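Local coordinates for SusD-like carbohydrate binding protein (PDB 3LEW) that probably binds carbohydrate at the outer membrane of Bacteroides vulgatus, as a member of the SusD family of nutrient-binding proteins, at residues D145-P150 with K165-V170; Y136-D141 with Y467-I472; G17-A22 with A112-I117; I188-V193 with I200-V205. All blocks are in the same frame, centred on the assembly; numbering follows the deposited sequence.

Contact 1 (D145-P150 with K165-V170)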
# COMPACT_ATOMS: atom_id res chain seq x y z
N ASP A 145 7.29 0.36 -22.67
CA ASP A 145 7.11 1.65 -23.30
C ASP A 145 5.66 2.13 -23.18
O ASP A 145 5.30 3.14 -23.76
CB ASP A 145 7.53 1.54 -24.74
CG ASP A 145 9.03 1.25 -24.89
OD1 ASP A 145 9.82 1.75 -24.06
OD2 ASP A 145 9.42 0.51 -25.81
N ALA A 146 4.83 1.40 -22.44
CA ALA A 146 3.43 1.79 -22.29
C ALA A 146 3.27 3.14 -21.62
O ALA A 146 4.03 3.49 -20.71
CB ALA A 146 2.65 0.71 -21.43
N VAL A 147 2.20 3.85 -21.96
CA VAL A 147 1.94 5.12 -21.33
C VAL A 147 1.76 4.96 -19.82
O VAL A 147 1.18 3.97 -19.35
CB VAL A 147 0.69 5.77 -21.94
CG1 VAL A 147 -0.58 4.96 -21.57
CG2 VAL A 147 0.60 7.22 -21.53
N CYS A 148 2.21 5.94 -19.06
CA CYS A 148 2.01 5.95 -17.61
C CYS A 148 1.44 7.32 -17.16
O CYS A 148 0.23 7.44 -16.99
CB CYS A 148 3.29 5.59 -16.89
SG CYS A 148 3.11 5.51 -15.09
N ALA A 149 2.29 8.34 -17.04
CA ALA A 149 1.86 9.62 -16.46
C ALA A 149 2.93 10.68 -16.77
O ALA A 149 4.07 10.33 -17.01
CB ALA A 149 1.65 9.46 -14.91
N PRO A 150 2.55 11.95 -16.76
CA PRO A 150 3.52 13.03 -16.99
C PRO A 150 4.48 13.18 -15.83
O PRO A 150 4.09 12.95 -14.67
CB PRO A 150 2.64 14.28 -17.15
CG PRO A 150 1.23 13.85 -16.96
CD PRO A 150 1.15 12.43 -16.65
N LYS A 165 2.15 18.71 -20.76
CA LYS A 165 3.30 17.78 -20.93
C LYS A 165 2.87 16.33 -21.29
O LYS A 165 2.07 15.75 -20.58
CB LYS A 165 4.10 17.77 -19.66
CG LYS A 165 5.46 17.18 -19.79
CD LYS A 165 6.46 17.81 -18.79
CE LYS A 165 7.88 17.28 -19.00
NZ LYS A 165 7.96 15.77 -19.20
N PRO A 166 3.44 15.73 -22.36
CA PRO A 166 3.08 14.35 -22.68
C PRO A 166 3.40 13.41 -21.54
O PRO A 166 4.41 13.61 -20.86
CB PRO A 166 3.95 14.03 -23.89
CG PRO A 166 4.26 15.35 -24.51
CD PRO A 166 4.42 16.26 -23.32
N ALA A 167 2.55 12.41 -21.32
CA ALA A 167 2.84 11.37 -20.37
C ALA A 167 4.14 10.65 -20.80
O ALA A 167 4.40 10.46 -22.00
CB ALA A 167 1.68 10.36 -20.30
N SER A 168 4.92 10.26 -19.81
CA SER A 168 6.10 9.38 -19.95
C SER A 168 5.65 7.93 -19.84
O SER A 168 4.54 7.68 -19.41
CB SER A 168 7.12 9.68 -18.87
OG SER A 168 7.62 10.98 -19.06
N SER A 169 6.54 7.00 -20.18
CA SER A 169 6.24 5.57 -20.15
C SER A 169 6.46 5.02 -18.76
O SER A 169 7.11 5.65 -17.91
CB SER A 169 7.15 4.77 -21.05
OG SER A 169 8.50 4.81 -20.60
N VAL A 170 5.93 3.81 -18.55
CA VAL A 170 6.10 3.15 -17.25
C VAL A 170 7.58 2.96 -16.91
O VAL A 170 7.97 3.21 -15.74
CB VAL A 170 5.30 1.81 -17.17
CG1 VAL A 170 5.70 0.84 -18.30
CG2 VAL A 170 5.45 1.15 -15.77
O HOH W 1 10.12 3.98 -22.64
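A classic beta bulge, with Cys148 and Ala149 both facing Ser168, shapes this small two-stranded antiparallel sheet. The carbonyl of Ser168 sits in the mouth of the bulge: Cys148 N donates to Ser168 O at 2.9 Å, lying in the carbonyl plane, while Ala149 N reaches the same oxygen in a weaker bond. Ser168 N in turn donates to Ala149 O at 2.9 Å, coming from well above that carbonyl plane. At the other end, Val170 N meets Ala146 O at 2.9 Å almost head-on, with a C=O...N angle of 170°, and Ser169 CA adds a CA-H...O contact to the same oxygen at 3.1 Å. Val147 turns its CG2 anti to the backbone N, which carries that methyl to within 3.5 Å of Ala167 CB. Pro150 lays its ring beside Ala167 and the carbonyl of Lys165. Beside the strands a water donates to Asp145 OD1 at 2.7 Å and also pairs with Ser169 OG. Ser169 is the N-cap of helix 170-187: its side chain caps a backbone N just beyond Val170, and its own N bonds to Glu172 OE1, an arrangement consistent with a capping box. The strand pair thus leads directly into that helix, whose Val173 packs on Cys148 and Ser168, while Trp87 and Tyr91 of helix 81-103 rest against Ala149.

Contact 2 (Y136-D141 with Y467-I472)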
# COMPACT_ATOMS: atom_id res chain seq x y z
N TYR A 136 -0.67 2.80 -12.54
CA TYR A 136 -1.24 3.39 -13.77
C TYR A 136 -0.83 2.71 -15.09
O TYR A 136 -1.21 3.17 -16.20
CB TYR A 136 -0.91 4.90 -13.84
CG TYR A 136 -1.70 5.75 -12.88
CD1 TYR A 136 -1.46 5.71 -11.49
CD2 TYR A 136 -2.74 6.52 -13.33
CE1 TYR A 136 -2.21 6.48 -10.56
CE2 TYR A 136 -3.50 7.28 -12.43
CZ TYR A 136 -3.23 7.24 -11.04
OH TYR A 136 -3.97 8.00 -10.24
N SER A 137 -0.06 1.64 -14.98
CA SER A 137 0.38 0.87 -16.13
C SER A 137 0.50 -0.59 -15.71
O SER A 137 0.71 -0.91 -14.52
CB SER A 137 1.75 1.32 -16.59
OG SER A 137 1.88 2.72 -16.86
N PHE A 138 0.41 -1.48 -16.68
CA PHE A 138 0.78 -2.88 -16.45
C PHE A 138 2.29 -3.00 -16.21
O PHE A 138 3.06 -2.00 -16.33
CB PHE A 138 0.34 -3.78 -17.63
CG PHE A 138 -1.14 -3.79 -17.85
CD1 PHE A 138 -2.00 -4.20 -16.84
CD2 PHE A 138 -1.68 -3.37 -19.06
CE1 PHE A 138 -3.37 -4.24 -17.02
CE2 PHE A 138 -3.06 -3.37 -19.26
CZ PHE A 138 -3.90 -3.84 -18.24
N ALA A 139 2.70 -4.18 -15.77
CA ALA A 139 4.10 -4.45 -15.36
C ALA A 139 5.10 -3.92 -16.39
O ALA A 139 4.86 -3.94 -17.61
CB ALA A 139 4.31 -5.93 -15.14
N ILE A 140 6.25 -3.50 -15.87
CA ILE A 140 7.31 -2.98 -16.72
C ILE A 140 7.80 -4.00 -17.76
O ILE A 140 8.27 -3.62 -18.83
CB ILE A 140 8.45 -2.43 -15.80
CG1 ILE A 140 9.39 -1.55 -16.59
CG2 ILE A 140 9.22 -3.57 -15.13
CD1 ILE A 140 10.47 -0.85 -15.73
N ASP A 141 7.68 -5.30 -17.47
CA ASP A 141 8.08 -6.33 -18.43
C ASP A 141 6.93 -6.81 -19.31
O ASP A 141 7.16 -7.57 -20.23
CB ASP A 141 8.80 -7.52 -17.77
CG ASP A 141 7.93 -8.30 -16.80
OD1 ASP A 141 7.09 -7.69 -16.12
OD2 ASP A 141 8.13 -9.54 -16.71
N TYR A 467 -9.38 -3.78 -15.78
CA TYR A 467 -10.00 -3.50 -14.49
C TYR A 467 -9.00 -3.31 -13.34
O TYR A 467 -9.39 -2.88 -12.25
CB TYR A 467 -11.04 -4.57 -14.15
CG TYR A 467 -12.25 -4.53 -15.05
CD1 TYR A 467 -13.23 -3.55 -14.87
CD2 TYR A 467 -12.44 -5.48 -16.09
CE1 TYR A 467 -14.34 -3.48 -15.70
CE2 TYR A 467 -13.56 -5.41 -16.91
CZ TYR A 467 -14.50 -4.41 -16.71
OH TYR A 467 -15.63 -4.35 -17.47
N TYR A 468 -7.73 -3.66 -13.56
CA TYR A 468 -6.71 -3.51 -12.53
C TYR A 468 -6.10 -2.12 -12.46
O TYR A 468 -5.51 -1.80 -11.47
CB TYR A 468 -5.58 -4.52 -12.75
CG TYR A 468 -5.96 -5.99 -12.69
CD1 TYR A 468 -7.02 -6.44 -11.89
CD2 TYR A 468 -5.16 -6.95 -13.31
CE1 TYR A 468 -7.35 -7.79 -11.84
CE2 TYR A 468 -5.50 -8.33 -13.29
CZ TYR A 468 -6.57 -8.74 -12.50
OH TYR A 468 -6.92 -10.09 -12.43
N LEU A 469 -6.16 -1.33 -13.54
CA LEU A 469 -5.35 -0.10 -13.54
C LEU A 469 -6.04 1.16 -13.08
O LEU A 469 -7.22 1.41 -13.42
CB LEU A 469 -4.76 0.15 -14.93
CG LEU A 469 -3.91 -0.93 -15.55
CD1 LEU A 469 -3.37 -0.40 -16.95
CD2 LEU A 469 -2.81 -1.32 -14.62
N TYR A 470 -5.30 1.99 -12.34
CA TYR A 470 -5.76 3.37 -12.11
C TYR A 470 -5.65 4.12 -13.45
O TYR A 470 -4.88 3.71 -14.35
CB TYR A 470 -4.92 4.08 -11.06
CG TYR A 470 -5.17 3.64 -9.61
CD1 TYR A 470 -4.93 2.35 -9.18
CD2 TYR A 470 -5.51 4.59 -8.65
CE1 TYR A 470 -5.09 1.97 -7.79
CE2 TYR A 470 -5.68 4.24 -7.31
CZ TYR A 470 -5.48 2.93 -6.90
OH TYR A 470 -5.63 2.65 -5.54
N ARG A 471 -6.50 5.12 -13.62
CA ARG A 471 -6.64 5.85 -14.88
C ARG A 471 -6.38 7.34 -14.77
O ARG A 471 -6.80 8.02 -13.85
CB ARG A 471 -8.07 5.64 -15.40
CG ARG A 471 -8.39 4.17 -15.62
CD ARG A 471 -9.77 3.97 -16.21
NE ARG A 471 -9.86 4.51 -17.57
CZ ARG A 471 -10.91 4.37 -18.37
NH1 ARG A 471 -12.00 3.72 -17.97
NH2 ARG A 471 -10.87 4.90 -19.61
N ILE A 472 -5.70 7.88 -15.77
CA ILE A 472 -5.60 9.32 -15.93
C ILE A 472 -7.03 9.87 -15.94
O ILE A 472 -7.97 9.28 -16.54
CB ILE A 472 -4.83 9.66 -17.22
CG1 ILE A 472 -3.40 9.11 -17.14
CG2 ILE A 472 -4.88 11.15 -17.47
CD1 ILE A 472 -2.61 9.02 -18.44
O HOH W 2 -6.16 9.00 -11.33
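The ring of Tyr136 carries Tyr470 CB over one face, and its edge meets the backbone of Arg471 and Ile472 together with a water lying in the ring plane. The contact joins two loops distant in sequence, one after helix 111-135 and one before helix 474-479, so the N-terminal and C-terminal parts of the SusD fold are buttoned together here in a wholly buried setting. Tyr470 CB stands 3.5 Å from the Tyr136 ring centroid and only 10° off the normal, a well-centred CH-pi contact. A second one follows on the Phe138 ring, where Leu469 CD1 lies 3.7 Å from the centroid, over one face. Tyr470 points its CB at Tyr136, but with CG anti to its own carbonyl carbon (chi1 -74°) the ring leads off; the two rings end up inclined at 41°, and the Tyr470 hydroxyl bonds to Asn52. Leu469 crosses Phe138 at about a right angle, its CG 3.7 Å from Phe138 CE1, while Ile413 of helix 408-414 touches the same leucine from outside the pair. The hydroxyl of Tyr136 has partners too. Tyr136 OH donates to the water at 2.6 Å and bonds to Ser86; that water in turn donates to Arg471 O at 2.8 Å, a carbonyl also held by Asn83. Tyr470 also shares a backbone hydrogen bond with Cys135. The other methyl of the leucine, Leu469 CD2, sits 3.5 Å from Ser137 O.

Contact 3 (G17-A22 with A112-I117)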
# COMPACT_ATOMS: atom_id res chain seq x y z
N GLY A 17 12.45 31.43 2.30
CA GLY A 17 13.60 32.19 2.75
C GLY A 17 14.64 31.45 3.59
O GLY A 17 15.83 31.66 3.41
N LYS A 18 14.19 30.63 4.53
CA LYS A 18 15.09 29.90 5.42
C LYS A 18 14.80 28.42 5.29
O LYS A 18 13.75 28.04 4.78
CB LYS A 18 14.86 30.32 6.87
CG LYS A 18 14.97 31.81 7.13
CD LYS A 18 14.84 32.12 8.60
CE LYS A 18 15.00 33.63 8.89
NZ LYS A 18 14.08 34.41 7.99
N THR A 19 15.75 27.60 5.69
CA THR A 19 15.55 26.15 5.68
C THR A 19 14.24 25.76 6.36
O THR A 19 13.50 24.93 5.83
CB THR A 19 16.76 25.39 6.30
OG1 THR A 19 17.06 25.93 7.59
CG2 THR A 19 18.04 25.49 5.36
N GLY A 20 13.94 26.35 7.53
CA GLY A 20 12.68 26.05 8.25
C GLY A 20 11.43 26.27 7.39
O GLY A 20 10.43 25.55 7.51
N ASP A 21 11.49 27.28 6.51
CA ASP A 21 10.39 27.66 5.64
C ASP A 21 10.16 26.59 4.58
O ASP A 21 9.02 26.25 4.27
CB ASP A 21 10.65 29.03 4.92
CG ASP A 21 10.76 30.19 5.86
OD1 ASP A 21 9.93 30.28 6.79
OD2 ASP A 21 11.67 31.05 5.69
N ALA A 22 11.25 26.02 4.06
CA ALA A 22 11.17 24.93 3.09
C ALA A 22 10.59 23.69 3.77
O ALA A 22 9.71 23.01 3.23
CB ALA A 22 12.53 24.63 2.50
N ALA A 112 24.20 21.36 5.94
CA ALA A 112 23.61 20.08 6.39
C ALA A 112 22.09 20.06 6.23
O ALA A 112 21.53 19.12 5.64
CB ALA A 112 23.97 19.78 7.84
N ASP A 113 21.43 21.10 6.73
CA ASP A 113 19.97 21.19 6.61
C ASP A 113 19.51 21.36 5.17
O ASP A 113 18.55 20.71 4.77
CB ASP A 113 19.41 22.30 7.47
CG ASP A 113 19.48 21.95 8.96
OD1 ASP A 113 19.56 20.73 9.27
OD2 ASP A 113 19.39 22.87 9.80
N ARG A 114 20.22 22.16 4.37
CA ARG A 114 19.85 22.24 2.97
C ARG A 114 19.93 20.86 2.31
O ARG A 114 19.03 20.48 1.55
CB ARG A 114 20.70 23.26 2.20
CG ARG A 114 20.30 24.73 2.43
CD ARG A 114 21.04 25.73 1.51
NE ARG A 114 22.44 25.77 1.84
CZ ARG A 114 22.96 26.50 2.84
NH1 ARG A 114 22.20 27.31 3.56
NH2 ARG A 114 24.25 26.43 3.10
N ASN A 115 21.03 20.12 2.53
CA ASN A 115 21.15 18.80 1.89
C ASN A 115 20.05 17.85 2.31
O ASN A 115 19.42 17.19 1.48
CB ASN A 115 22.51 18.15 2.20
CG ASN A 115 23.69 18.86 1.58
OD1 ASN A 115 23.57 19.75 0.74
ND2 ASN A 115 24.89 18.46 2.03
N ARG A 116 19.79 17.79 3.62
CA ARG A 116 18.84 16.85 4.19
C ARG A 116 17.41 17.15 3.74
O ARG A 116 16.67 16.21 3.38
CB ARG A 116 18.97 16.86 5.71
CG ARG A 116 18.10 15.85 6.41
CD ARG A 116 16.79 16.48 6.88
NE ARG A 116 17.00 17.57 7.82
CZ ARG A 116 16.04 18.37 8.26
NH1 ARG A 116 14.77 18.20 7.89
NH2 ARG A 116 16.36 19.35 9.11
N ILE A 117 17.04 18.43 3.74
CA ILE A 117 15.72 18.86 3.27
C ILE A 117 15.54 18.58 1.76
O ILE A 117 14.50 18.03 1.33
CB ILE A 117 15.44 20.33 3.60
CG1 ILE A 117 15.34 20.51 5.12
CG2 ILE A 117 14.11 20.80 2.94
CD1 ILE A 117 15.39 21.93 5.57
O HOH W 3 19.42 25.39 8.90
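Thr19 holds OG1 between its backbone N and carbonyl carbon (chi1 52°), which leaves CG2 pointing at the opposite helix, while Ile117, with CG1 anti to its carbonyl carbon (chi1 -66°) and an extended outer bond, sends CD1 to the CB and carbonyl of the threonine. Ile117 CD1 comes 3.8 Å from Thr19 CB and 3.6 Å from Thr19 O, tucking its tip against the first turn. The threonine methyl lies across the other side chains at about a right angle: Thr19 CG2 is 3.8 Å from the CG of Arg114, with the CB of Asp113 a little further off. Here the first turn of helix 19-35 packs on the start of helix 111-135, helix against helix in the N-terminal, largely helical part of the SusD fold, and one turn on Ala22 CB approaches Ile117 CG2 at 4.2 Å. Beside this apolar seam the same threonine is also polar: a water bonded to Thr19 OG1 at 2.8 Å donates to Asp113 OD2. Asp113 OD1 has a weak, long salt bridge with Arg116 NH2, while Arg116 NH1 pairs with Glu23. The guanidinium of Arg114 turns elsewhere, to Gln111 and the carbonyls of Ala107 and Gly109. Lys18, at the N-cap of the first helix, has its backbone N held by the carboxylate three residues on, Lys18 N to Asp21 OD2 measuring 2.8 Å. Ile104 lies against both Ala22 and Ile117.

Contact 4 (I188-V193 with I200-V205)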
# COMPACT_ATOMS: atom_id res chain seq x y z
N ILE A 188 20.86 12.52 2.32
CA ILE A 188 20.51 12.37 3.73
C ILE A 188 21.57 11.53 4.44
O ILE A 188 21.71 10.36 4.18
CB ILE A 188 19.10 11.78 3.91
CG1 ILE A 188 18.06 12.58 3.12
CG2 ILE A 188 18.72 11.70 5.42
CD1 ILE A 188 16.61 11.94 3.09
N PRO A 189 22.34 12.13 5.36
CA PRO A 189 23.41 11.35 5.98
C PRO A 189 22.89 10.21 6.86
O PRO A 189 21.79 10.32 7.41
CB PRO A 189 24.18 12.37 6.81
CG PRO A 189 23.49 13.66 6.67
CD PRO A 189 22.35 13.55 5.74
N GLU A 190 23.66 9.13 7.00
CA GLU A 190 23.29 8.06 7.93
C GLU A 190 23.21 8.56 9.35
O GLU A 190 22.51 7.98 10.18
CB GLU A 190 24.29 6.90 7.88
CG GLU A 190 24.30 6.19 6.55
CD GLU A 190 25.35 5.07 6.52
OE1 GLU A 190 25.00 3.94 6.92
OE2 GLU A 190 26.50 5.34 6.12
N THR A 191 23.92 9.64 9.65
CA THR A 191 23.90 10.20 10.99
C THR A 191 22.70 11.15 11.26
O THR A 191 22.54 11.62 12.40
CB THR A 191 25.17 10.96 11.27
OG1 THR A 191 25.29 12.01 10.31
CG2 THR A 191 26.38 10.03 11.21
N TYR A 192 21.87 11.44 10.27
CA TYR A 192 20.70 12.30 10.53
C TYR A 192 19.67 11.53 11.37
O TYR A 192 19.30 10.41 11.00
CB TYR A 192 20.05 12.82 9.25
CG TYR A 192 18.61 13.31 9.40
CD1 TYR A 192 18.30 14.52 10.04
CD2 TYR A 192 17.57 12.60 8.85
CE1 TYR A 192 16.92 14.94 10.16
CE2 TYR A 192 16.22 13.02 8.94
CZ TYR A 192 15.92 14.18 9.60
OH TYR A 192 14.56 14.51 9.66
N VAL A 193 19.24 12.14 12.49
CA VAL A 193 18.29 11.57 13.42
C VAL A 193 16.94 12.23 13.23
O VAL A 193 16.76 13.40 13.57
CB VAL A 193 18.77 11.73 14.90
CG1 VAL A 193 17.76 11.08 15.86
CG2 VAL A 193 20.14 11.12 15.08
N ILE A 200 11.31 11.21 6.73
CA ILE A 200 12.17 10.37 5.91
C ILE A 200 13.64 10.53 6.34
O ILE A 200 14.22 11.61 6.27
CB ILE A 200 12.01 10.78 4.40
CG1 ILE A 200 10.56 10.63 3.96
CG2 ILE A 200 13.00 10.01 3.53
CD1 ILE A 200 10.33 11.06 2.52
N ASP A 201 14.27 9.44 6.75
CA ASP A 201 15.69 9.41 7.06
C ASP A 201 16.36 8.40 6.12
O ASP A 201 15.75 7.96 5.13
CB ASP A 201 15.97 9.11 8.54
CG ASP A 201 15.59 7.71 8.96
OD1 ASP A 201 15.03 6.96 8.10
OD2 ASP A 201 15.78 7.36 10.17
N ASN A 202 17.64 8.14 6.35
CA ASN A 202 18.39 7.22 5.48
C ASN A 202 17.70 5.86 5.40
O ASN A 202 17.58 5.33 4.32
CB ASN A 202 19.86 7.13 5.94
CG ASN A 202 20.76 6.34 4.93
OD1 ASN A 202 21.38 6.92 4.02
ND2 ASN A 202 20.82 5.06 5.11
N GLU A 203 17.26 5.30 6.52
CA GLU A 203 16.58 4.00 6.51
C GLU A 203 15.31 4.00 5.66
O GLU A 203 15.04 3.05 4.90
CB GLU A 203 16.30 3.54 7.95
CG GLU A 203 15.55 2.23 7.98
CD GLU A 203 15.28 1.69 9.37
OE1 GLU A 203 15.58 2.38 10.35
OE2 GLU A 203 14.77 0.57 9.45
N VAL A 204 14.50 5.04 5.80
CA VAL A 204 13.27 5.17 5.02
C VAL A 204 13.60 5.19 3.54
O VAL A 204 12.99 4.47 2.76
CB VAL A 204 12.39 6.38 5.42
CG1 VAL A 204 11.13 6.49 4.49
CG2 VAL A 204 11.95 6.30 6.91
N VAL A 205 14.61 5.99 3.15
CA VAL A 205 15.03 6.02 1.73
C VAL A 205 15.46 4.61 1.23
O VAL A 205 15.05 4.19 0.15
CB VAL A 205 16.13 7.05 1.49
CG1 VAL A 205 16.57 7.01 0.01
CG2 VAL A 205 15.62 8.49 1.85
O HOH W 4 19.47 9.20 8.51
O HOH W 5 17.08 8.81 11.95
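Water-bridged and partly buried, this contact sets Ile188 and the type I turn Pro189-Tyr192 against the N-terminus of helix 202-215, in the connection that follows helix 170-187. The apolar part is Ile188, whose CD1 lies 3.8 Å from Val205 CG2 and slightly further from Ile200 CG2, while its other branch, CG2, leans on the backbone at Asp201 and Asn202. Beside it, Tyr192 stands with CG anti to the backbone N (chi1 161°) and brings its ring edge to the opposite loop: Tyr192 CE2 is 3.6 Å from Ile200 O, near the ring plane. Gln120 of helix 111-135 bonds both to that carbonyl and to the Tyr192 hydroxyl, pinning the two sides through one amide. Asp201 CB touches the same ring at 3.9 Å from Tyr192 CD2, with the carboxylate plane nearly perpendicular to the ring. Two waters bridge the polar groups. One donates to Pro189 O and Tyr192 O and accepts from Asn202 N; the other donates to Tyr192 O and, at 2.6 Å, to Asp201 OD2, whose second partner is Arg194. The Glu190 chain crosses the Asn202 side chain at a slant, its carboxylate going to Lys232. Chain reversal comes from the turn, Tyr192 N bonding to Pro189 O at 3.1 Å. Asp201 OD1 accepts from Val204 N at 3.0 Å, nearly straight at 168°: an aspartate N-cap starting helix 202-215, which runs back antiparallel to helix 170-187, a helical connection consistent with the TPR-clan family.

In the fold
Contacts 1 and 2 are mostly or wholly buried and touch: Ser137 OG bonds to Val147 O, and the strand pair is nested within the long chain loop that contact 2 closes. Contacts 3 and 4 are only partly buried, contact 3 the farthest from the centre, and meet where Arg116 packs on Tyr192; helix 111-135 serves both, and its far end leads into contact 2. About 17 Å separates the nearest atoms of contact 4 from those of contacts 1 and 2. The chemistry follows the place: main-chain bonds dominate contact 1, aromatic CH-pi packing contact 2, whereas contacts 3 and 4 combine small apolar seams with waters, charged side chains and helix starts.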